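PDB 4GQW: CBS domain-containing protein CBSX1, chloroplastic from Arabidopsis thaliana, which probably regulates thioredoxins in the chloroplast through a pair of CBS domains. Local coordinates for residues D16-K21 with V34-T39; Y5-F10 with G130-G135. All coordinates share one frame; numbering follows the deposited sequence.

Contact 1: D16-K21 with V34-T39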
ATOM      1  N   ASP A  16     -13.146   6.201  10.306  1.00135.66           N
ATOM      2  CA  ASP A  16     -11.830   5.577  10.275  1.00130.82           C
ATOM      3  C   ASP A  16     -11.091   5.876   8.974  1.00124.21           C
ATOM      4  O   ASP A  16     -10.062   5.268   8.677  1.00112.18           O
ATOM      5  CB  ASP A  16     -11.977   4.069  10.463  1.00130.66           C
ATOM      6  CG  ASP A  16     -12.892   3.718  11.616  1.00142.02           C
ATOM      7  OD1 ASP A  16     -13.705   4.579  12.016  1.00136.76           O
ATOM      8  OD2 ASP A  16     -12.807   2.581  12.122  1.00154.98           O
ATOM      9  N   LEU A  17     -11.625   6.811   8.197  1.00118.28           N
ATOM     10  CA  LEU A  17     -10.984   7.229   6.959  1.00118.52           C
ATOM     11  C   LEU A  17     -10.047   8.400   7.205  1.00114.14           C
ATOM     12  O   LEU A  17     -10.240   9.184   8.134  1.00119.25           O
ATOM     13  CB  LEU A  17     -12.026   7.624   5.911  1.00112.52           C
ATOM     14  CG  LEU A  17     -12.836   6.511   5.246  1.00108.75           C
ATOM     15  CD1 LEU A  17     -13.770   7.105   4.212  1.00105.20           C
ATOM     16  CD2 LEU A  17     -11.912   5.491   4.609  1.00104.87           C
ATOM     17  N   HIS A  18      -9.032   8.510   6.358  1.00111.26           N
ATOM     18  CA  HIS A  18      -8.117   9.641   6.399  1.00117.06           C
ATOM     19  C   HIS A  18      -8.175  10.359   5.062  1.00110.83           C
ATOM     20  O   HIS A  18      -7.514   9.961   4.102  1.00111.06           O
ATOM     21  CB  HIS A  18      -6.693   9.171   6.685  1.00113.65           C
ATOM     22  CG  HIS A  18      -6.553   8.434   7.983  1.00116.84           C
ATOM     23  ND1 HIS A  18      -6.436   7.065   8.053  1.00116.72           N
ATOM     24  CD2 HIS A  18      -6.521   8.884   9.258  1.00119.53           C
ATOM     25  CE1 HIS A  18      -6.333   6.699   9.318  1.00120.27           C
ATOM     26  NE2 HIS A  18      -6.381   7.782  10.071  1.00126.95           N
ATOM     27  N   VAL A  19      -8.974  11.416   4.999  1.00 97.01           N
ATOM     28  CA  VAL A  19      -9.204  12.113   3.742  1.00 92.84           C
ATOM     29  C   VAL A  19      -8.392  13.391   3.624  1.00100.60           C
ATOM     30  O   VAL A  19      -7.599  13.726   4.500  1.00 99.22           O
ATOM     31  CB  VAL A  19     -10.690  12.460   3.555  1.00 92.78           C
ATOM     32  CG1 VAL A  19     -11.524  11.191   3.504  1.00 87.29           C
ATOM     33  CG2 VAL A  19     -11.164  13.378   4.674  1.00 97.21           C
ATOM     34  N   VAL A  20      -8.611  14.105   2.528  1.00105.88           N
ATOM     35  CA  VAL A  20      -7.889  15.330   2.240  1.00108.99           C
ATOM     36  C   VAL A  20      -8.761  16.191   1.327  1.00110.44           C
ATOM     37  O   VAL A  20      -9.562  15.665   0.562  1.00110.95           O
ATOM     38  CB  VAL A  20      -6.511  15.010   1.602  1.00102.95           C
ATOM     39  CG1 VAL A  20      -6.248  15.850   0.368  1.00106.11           C
ATOM     40  CG2 VAL A  20      -5.399  15.178   2.625  1.00 97.67           C
ATOM     41  N   LYS A  21      -8.640  17.508   1.435  1.00100.05           N
ATOM     42  CA  LYS A  21      -9.432  18.411   0.608  1.00106.43           C
ATOM     43  C   LYS A  21      -8.553  19.004  -0.489  1.00102.67           C
ATOM     44  O   LYS A  21      -7.334  18.948  -0.391  1.00103.91           O
ATOM     45  CB  LYS A  21     -10.050  19.504   1.480  1.00101.46           C
ATOM     46  CG  LYS A  21     -10.745  18.923   2.696  1.00109.98           C
ATOM     47  CD  LYS A  21     -11.649  19.912   3.402  1.00116.50           C
ATOM     48  CE  LYS A  21     -12.294  19.241   4.601  1.00112.02           C
ATOM     49  NZ  LYS A  21     -13.286  20.101   5.291  1.00114.81           N
ATOM     50  N   VAL A  34       2.526   9.896   6.095  1.00113.80           N
ATOM     51  CA  VAL A  34       3.520   9.348   7.008  1.00119.90           C
ATOM     52  C   VAL A  34       2.895   8.909   8.324  1.00128.09           C
ATOM     53  O   VAL A  34       3.108   7.785   8.781  1.00135.47           O
ATOM     54  CB  VAL A  34       4.637  10.369   7.297  1.00121.14           C
ATOM     55  CG1 VAL A  34       5.464   9.934   8.493  1.00112.67           C
ATOM     56  CG2 VAL A  34       5.512  10.556   6.068  1.00115.58           C
ATOM     57  N   GLU A  35       2.117   9.802   8.923  1.00124.58           N
ATOM     58  CA  GLU A  35       1.483   9.540  10.208  1.00123.41           C
ATOM     59  C   GLU A  35       0.570   8.327  10.170  1.00125.92           C
ATOM     60  O   GLU A  35       0.570   7.513  11.094  1.00115.48           O
ATOM     61  CB  GLU A  35       0.686  10.762  10.659  1.00126.71           C
ATOM     62  CG  GLU A  35       1.544  11.928  11.089  1.00142.35           C
ATOM     63  CD  GLU A  35       0.719  13.133  11.467  1.00154.64           C
ATOM     64  OE1 GLU A  35      -0.522  13.059  11.348  1.00151.25           O
ATOM     65  OE2 GLU A  35       1.310  14.151  11.880  1.00163.05           O
ATOM     66  N   ASN A  36      -0.204   8.205   9.097  1.00121.37           N
ATOM     67  CA  ASN A  36      -1.212   7.156   9.019  1.00125.68           C
ATOM     68  C   ASN A  36      -0.798   5.927   8.212  1.00125.56           C
ATOM     69  O   ASN A  36      -1.638   5.086   7.896  1.00123.83           O
ATOM     70  CB  ASN A  36      -2.525   7.720   8.475  1.00128.43           C
ATOM     71  CG  ASN A  36      -3.125   8.773   9.384  1.00134.57           C
ATOM     72  OD1 ASN A  36      -3.305   9.925   8.987  1.00132.31           O
ATOM     73  ND2 ASN A  36      -3.440   8.384  10.614  1.00139.13           N
ATOM     74  N   ARG A  37       0.491   5.826   7.893  1.00132.45           N
ATOM     75  CA  ARG A  37       1.034   4.679   7.160  1.00139.88           C
ATOM     76  C   ARG A  37       0.260   4.351   5.884  1.00138.54           C
ATOM     77  O   ARG A  37      -0.071   3.192   5.641  1.00143.05           O
ATOM     78  CB  ARG A  37       1.066   3.435   8.054  1.00150.73           C
ATOM     79  CG  ARG A  37       2.112   3.453   9.152  1.00166.75           C
ATOM     80  CD  ARG A  37       3.518   3.370   8.588  1.00175.03           C
ATOM     81  NE  ARG A  37       4.486   2.962   9.602  1.00187.59           N
ATOM     82  CZ  ARG A  37       5.784   2.798   9.371  1.00192.79           C
ATOM     83  NH1 ARG A  37       6.276   3.014   8.159  1.00194.37           N
ATOM     84  NH2 ARG A  37       6.592   2.419  10.351  1.00192.82           N
ATOM     85  N   ILE A  38      -0.030   5.362   5.072  1.00126.62           N
ATOM     86  CA  ILE A  38      -0.819   5.148   3.862  1.00121.65           C
ATOM     87  C   ILE A  38      -0.116   5.640   2.602  1.00117.47           C
ATOM     88  O   ILE A  38       0.897   6.332   2.675  1.00127.14           O
ATOM     89  CB  ILE A  38      -2.194   5.816   3.963  1.00118.84           C
ATOM     90  CG1 ILE A  38      -2.056   7.202   4.595  1.00113.89           C
ATOM     91  CG2 ILE A  38      -3.139   4.952   4.781  1.00116.94           C
ATOM     92  CD1 ILE A  38      -3.372   7.891   4.857  1.00111.15           C
ATOM     93  N   THR A  39      -0.670   5.281   1.448  1.00105.84           N
ATOM     94  CA  THR A  39      -0.076   5.639   0.166  1.00106.38           C
ATOM     95  C   THR A  39      -0.915   6.669  -0.585  1.00108.56           C
ATOM     96  O   THR A  39      -0.508   7.164  -1.636  1.00101.27           O
ATOM     97  CB  THR A  39       0.098   4.408  -0.732  1.00113.12           C
ATOM     98  OG1 THR A  39      -1.184   3.953  -1.181  1.00115.85           O
ATOM     99  CG2 THR A  39       0.788   3.293   0.034  1.00115.59           C
TER
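His-18 and Asn-36 meet flat to flat: the side-chain amide of Asn-36 lies over one face of the imidazole, its CG 3.4 Å above the ring plane and displaced toward the rim. The two planes are only 24° apart, so this is an amide–aromatic stack, and the two side chains reach it from opposite directions. Asn-36 CB adds a CH-pi contact, standing 4.0 Å from the His-18 ring centroid and 7° off the ring normal. Ile-38 is a lighter partner, with CD1 4.0 Å from His-18 CB and oblique to the ring. On the histidine side the first torsion (chi1 -59°) sets CG anti to the carbonyl carbon and turns the ring out to Asn-36. An alanine here removes the amide, which would probably leave that face of the His-18 ring without its stacking partner and the imidazole freer to turn. What places Asn-36 and Ile-38 is the end of helix 26-35: a Schellman motif with Arg-37 at C-prime, its phi positive, turns the chain toward strand 40-44. Across from it, segment 16-21 is an extended connection of the first CBS domain. Val-20 makes backbone hydrogen bonds with Pro-42 and Ile-44, and Val-19 packs against Pro-42 of strand 40-44 and Leu-128 of strand 128-133.

Contact 2: Y5-F10 with G130-G135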
ATOM      1  N   TYR A   5     -24.083 -10.409   0.272  1.00105.84           N
ATOM      2  CA  TYR A   5     -23.061  -9.613   0.948  1.00100.52           C
ATOM      3  C   TYR A   5     -22.914  -8.267   0.250  1.00 93.45           C
ATOM      4  O   TYR A   5     -22.874  -8.197  -0.980  1.00 94.39           O
ATOM      5  CB  TYR A   5     -21.707 -10.330   0.962  1.00 99.06           C
ATOM      6  CG  TYR A   5     -21.699 -11.670   1.663  1.00111.15           C
ATOM      7  CD1 TYR A   5     -21.694 -11.757   3.050  1.00100.41           C
ATOM      8  CD2 TYR A   5     -21.673 -12.851   0.934  1.00119.40           C
ATOM      9  CE1 TYR A   5     -21.678 -12.987   3.689  1.00113.29           C
ATOM     10  CE2 TYR A   5     -21.658 -14.082   1.565  1.00120.50           C
ATOM     11  CZ  TYR A   5     -21.660 -14.144   2.939  1.00120.27           C
ATOM     12  OH  TYR A   5     -21.643 -15.370   3.562  1.00127.64           O
ATOM     13  N   THR A   6     -22.831  -7.200   1.035  1.00 87.85           N
ATOM     14  CA  THR A   6     -22.701  -5.860   0.475  1.00 87.50           C
ATOM     15  C   THR A   6     -21.370  -5.203   0.825  1.00 87.83           C
ATOM     16  O   THR A   6     -20.690  -5.605   1.770  1.00 82.56           O
ATOM     17  CB  THR A   6     -23.850  -4.941   0.924  1.00 89.28           C
ATOM     18  OG1 THR A   6     -23.846  -4.831   2.351  1.00 91.48           O
ATOM     19  CG2 THR A   6     -25.185  -5.506   0.467  1.00 87.47           C
ATOM     20  N   VAL A   7     -21.008  -4.189   0.049  1.00 85.24           N
ATOM     21  CA  VAL A   7     -19.756  -3.467   0.233  1.00 86.06           C
ATOM     22  C   VAL A   7     -19.719  -2.767   1.587  1.00 82.52           C
ATOM     23  O   VAL A   7     -18.688  -2.738   2.257  1.00 89.18           O
ATOM     24  CB  VAL A   7     -19.549  -2.442  -0.907  1.00 82.90           C
ATOM     25  CG1 VAL A   7     -18.398  -1.506  -0.596  1.00 88.84           C
ATOM     26  CG2 VAL A   7     -19.316  -3.170  -2.221  1.00 80.22           C
ATOM     27  N   GLY A   8     -20.864  -2.230   1.996  1.00 88.38           N
ATOM     28  CA  GLY A   8     -20.977  -1.531   3.260  1.00 88.02           C
ATOM     29  C   GLY A   8     -20.699  -2.397   4.472  1.00 98.85           C
ATOM     30  O   GLY A   8     -20.470  -1.883   5.565  1.00 94.01           O
ATOM     31  N   GLU A   9     -20.715  -3.712   4.287  1.00 85.20           N
ATOM     32  CA  GLU A   9     -20.471  -4.629   5.395  1.00103.32           C
ATOM     33  C   GLU A   9     -18.989  -4.876   5.642  1.00 92.35           C
ATOM     34  O   GLU A   9     -18.601  -5.295   6.733  1.00 87.29           O
ATOM     35  CB  GLU A   9     -21.175  -5.964   5.152  1.00 89.93           C
ATOM     36  CG  GLU A   9     -22.683  -5.878   5.186  1.00102.52           C
ATOM     37  CD  GLU A   9     -23.338  -7.205   4.894  1.00109.60           C
ATOM     38  OE1 GLU A   9     -22.835  -7.943   4.021  1.00108.80           O
ATOM     39  OE2 GLU A   9     -24.358  -7.516   5.541  1.00123.70           O
ATOM     40  N   PHE A  10     -18.159  -4.620   4.638  1.00 92.10           N
ATOM     41  CA  PHE A  10     -16.743  -4.945   4.754  1.00 99.02           C
ATOM     42  C   PHE A  10     -15.803  -3.800   4.395  1.00 95.96           C
ATOM     43  O   PHE A  10     -14.585  -3.964   4.413  1.00104.06           O
ATOM     44  CB  PHE A  10     -16.422  -6.185   3.920  1.00 90.88           C
ATOM     45  CG  PHE A  10     -17.145  -7.418   4.376  1.00104.15           C
ATOM     46  CD1 PHE A  10     -16.655  -8.170   5.430  1.00103.89           C
ATOM     47  CD2 PHE A  10     -18.321  -7.815   3.762  1.00110.08           C
ATOM     48  CE1 PHE A  10     -17.317  -9.300   5.857  1.00108.18           C
ATOM     49  CE2 PHE A  10     -18.987  -8.947   4.183  1.00110.28           C
ATOM     50  CZ  PHE A  10     -18.485  -9.690   5.232  1.00111.22           C
ATOM     51  N   GLY A 130     -17.195   5.720   2.640  1.00 91.66           N
ATOM     52  CA  GLY A 130     -16.228   4.684   2.961  1.00 89.85           C
ATOM     53  C   GLY A 130     -15.230   4.372   1.867  1.00 97.35           C
ATOM     54  O   GLY A 130     -15.162   5.068   0.858  1.00 86.71           O
ATOM     55  N   ILE A 131     -14.442   3.322   2.083  1.00 93.14           N
ATOM     56  CA  ILE A 131     -13.501   2.821   1.085  1.00 89.45           C
ATOM     57  C   ILE A 131     -13.399   1.301   1.173  1.00 89.82           C
ATOM     58  O   ILE A 131     -13.110   0.753   2.235  1.00 96.57           O
ATOM     59  CB  ILE A 131     -12.083   3.392   1.292  1.00 97.54           C
ATOM     60  CG1 ILE A 131     -12.032   4.880   0.935  1.00 92.57           C
ATOM     61  CG2 ILE A 131     -11.082   2.639   0.440  1.00 93.53           C
ATOM     62  CD1 ILE A 131     -10.655   5.472   1.059  1.00 98.91           C
ATOM     63  N   ILE A 132     -13.630   0.624   0.055  1.00 98.64           N
ATOM     64  CA  ILE A 132     -13.469  -0.825  -0.007  1.00 92.01           C
ATOM     65  C   ILE A 132     -12.146  -1.194  -0.675  1.00 97.48           C
ATOM     66  O   ILE A 132     -11.863  -0.773  -1.797  1.00100.02           O
ATOM     67  CB  ILE A 132     -14.657  -1.509  -0.732  1.00 94.73           C
ATOM     68  CG1 ILE A 132     -14.399  -3.010  -0.892  1.00 94.56           C
ATOM     69  CG2 ILE A 132     -14.944  -0.855  -2.072  1.00 85.71           C
ATOM     70  CD1 ILE A 132     -14.789  -3.812   0.321  1.00 90.32           C
ATOM     71  N   THR A 133     -11.327  -1.971   0.025  1.00105.65           N
ATOM     72  CA  THR A 133     -10.018  -2.342  -0.499  1.00102.61           C
ATOM     73  C   THR A 133      -9.932  -3.825  -0.826  1.00 95.07           C
ATOM     74  O   THR A 133     -10.832  -4.598  -0.504  1.00 97.01           O
ATOM     75  CB  THR A 133      -8.881  -1.978   0.478  1.00106.91           C
ATOM     76  OG1 THR A 133      -8.983  -2.781   1.659  1.00118.29           O
ATOM     77  CG2 THR A 133      -8.953  -0.511   0.855  1.00 98.21           C
ATOM     78  N   ARG A 134      -8.843  -4.209  -1.476  1.00 93.12           N
ATOM     79  CA  ARG A 134      -8.596  -5.601  -1.808  1.00 99.58           C
ATOM     80  C   ARG A 134      -8.446  -6.412  -0.529  1.00103.37           C
ATOM     81  O   ARG A 134      -8.922  -7.547  -0.430  1.00103.30           O
ATOM     82  CB  ARG A 134      -7.330  -5.710  -2.648  1.00 94.43           C
ATOM     83  CG  ARG A 134      -7.060  -7.096  -3.165  1.00 98.65           C
ATOM     84  CD  ARG A 134      -5.920  -7.071  -4.152  1.00107.45           C
ATOM     85  NE  ARG A 134      -6.268  -6.327  -5.358  1.00104.97           N
ATOM     86  CZ  ARG A 134      -5.392  -5.971  -6.288  1.00105.89           C
ATOM     87  NH1 ARG A 134      -4.113  -6.287  -6.145  1.00107.28           N
ATOM     88  NH2 ARG A 134      -5.789  -5.296  -7.358  1.00100.12           N
ATOM     89  N   GLY A 135      -7.785  -5.807   0.453  1.00 91.56           N
ATOM     90  CA  GLY A 135      -7.605  -6.425   1.750  1.00 94.55           C
ATOM     91  C   GLY A 135      -8.930  -6.628   2.448  1.00103.37           C
ATOM     92  O   GLY A 135      -9.108  -7.602   3.175  1.00102.66           O
TER
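Val-7 and Ile-132 join the N-terminal turn of the chain to the second CBS domain, an exchange at home in a CBS pair: residues 5-10, ahead of strand 12-13, pack on the sheet of the second CBS domain, and strand 12-13 then adds itself beside strand 128-133. Ile-132 is the side chain to follow. Its CB lies 3.7 Å from Val-7 CG1. The CG2 branch stays by the same methyl, so one valine methyl lies against the CB-CG2 side of the isoleucine, and the two side chains cross at about a right angle. From CB, CG1 runs anti to the backbone N (chi1 175°) and chi2 then swings the tip toward Phe-10. There CD1 ends 4.1 Å from Phe-10 O, a methyl against a backbone peptide and not against the phenyl ring, which leads away and packs on Leu-104. On the valine, CG1 is likewise anti to its own N, and that is what brings it to Ile-132.

Both residues are buried. Ile-132 also touches Leu-111 of helix 104-113 and Leu-119 of strand 118-122; Val-7 meets Ala-107 on that same helix, and both reach Val-98 and Val-121. After Thr-133 the strand gives way to helix 134-142, with Thr-133 at the N-cap, and Asn-136 OD1 accepts a hydrogen bond from Thr-133 N.

The turn that carries Val-7 is tied by backbone bonds, Glu-9 N to Thr-6 O and Phe-10 N to Val-7 O. The Glu-9 carboxylate adds a second bond between Thr-6 and Glu-9: Thr-6 N donates to Glu-9 OE1 over 3.1 Å, nearly straight at 169°, arriving from above the carboxylate plane.

How the contacts relate
Contacts 1 and 2 have centres about 17 Å apart and lie at different depths: the first is a surface stack within the first CBS domain, the second a buried apolar junction with the second. Strand 12-13 leads from residues 5-10 to residues 16-21, and the segments touch through Leu-17, which takes no part in the His-18 stack itself. Its CD1 packs 3.7 Å from Gly-130 CA, while Leu-17 CD2 rests 3.7 Å from Ile-131 CG1. Both contacts also border the second subunit: Arg-37 packs on Asn-136 of that subunit, and Arg-134 on its Leu-62. In related CBS pairs, the cleft between the two domains commonly binds adenosine nucleotides.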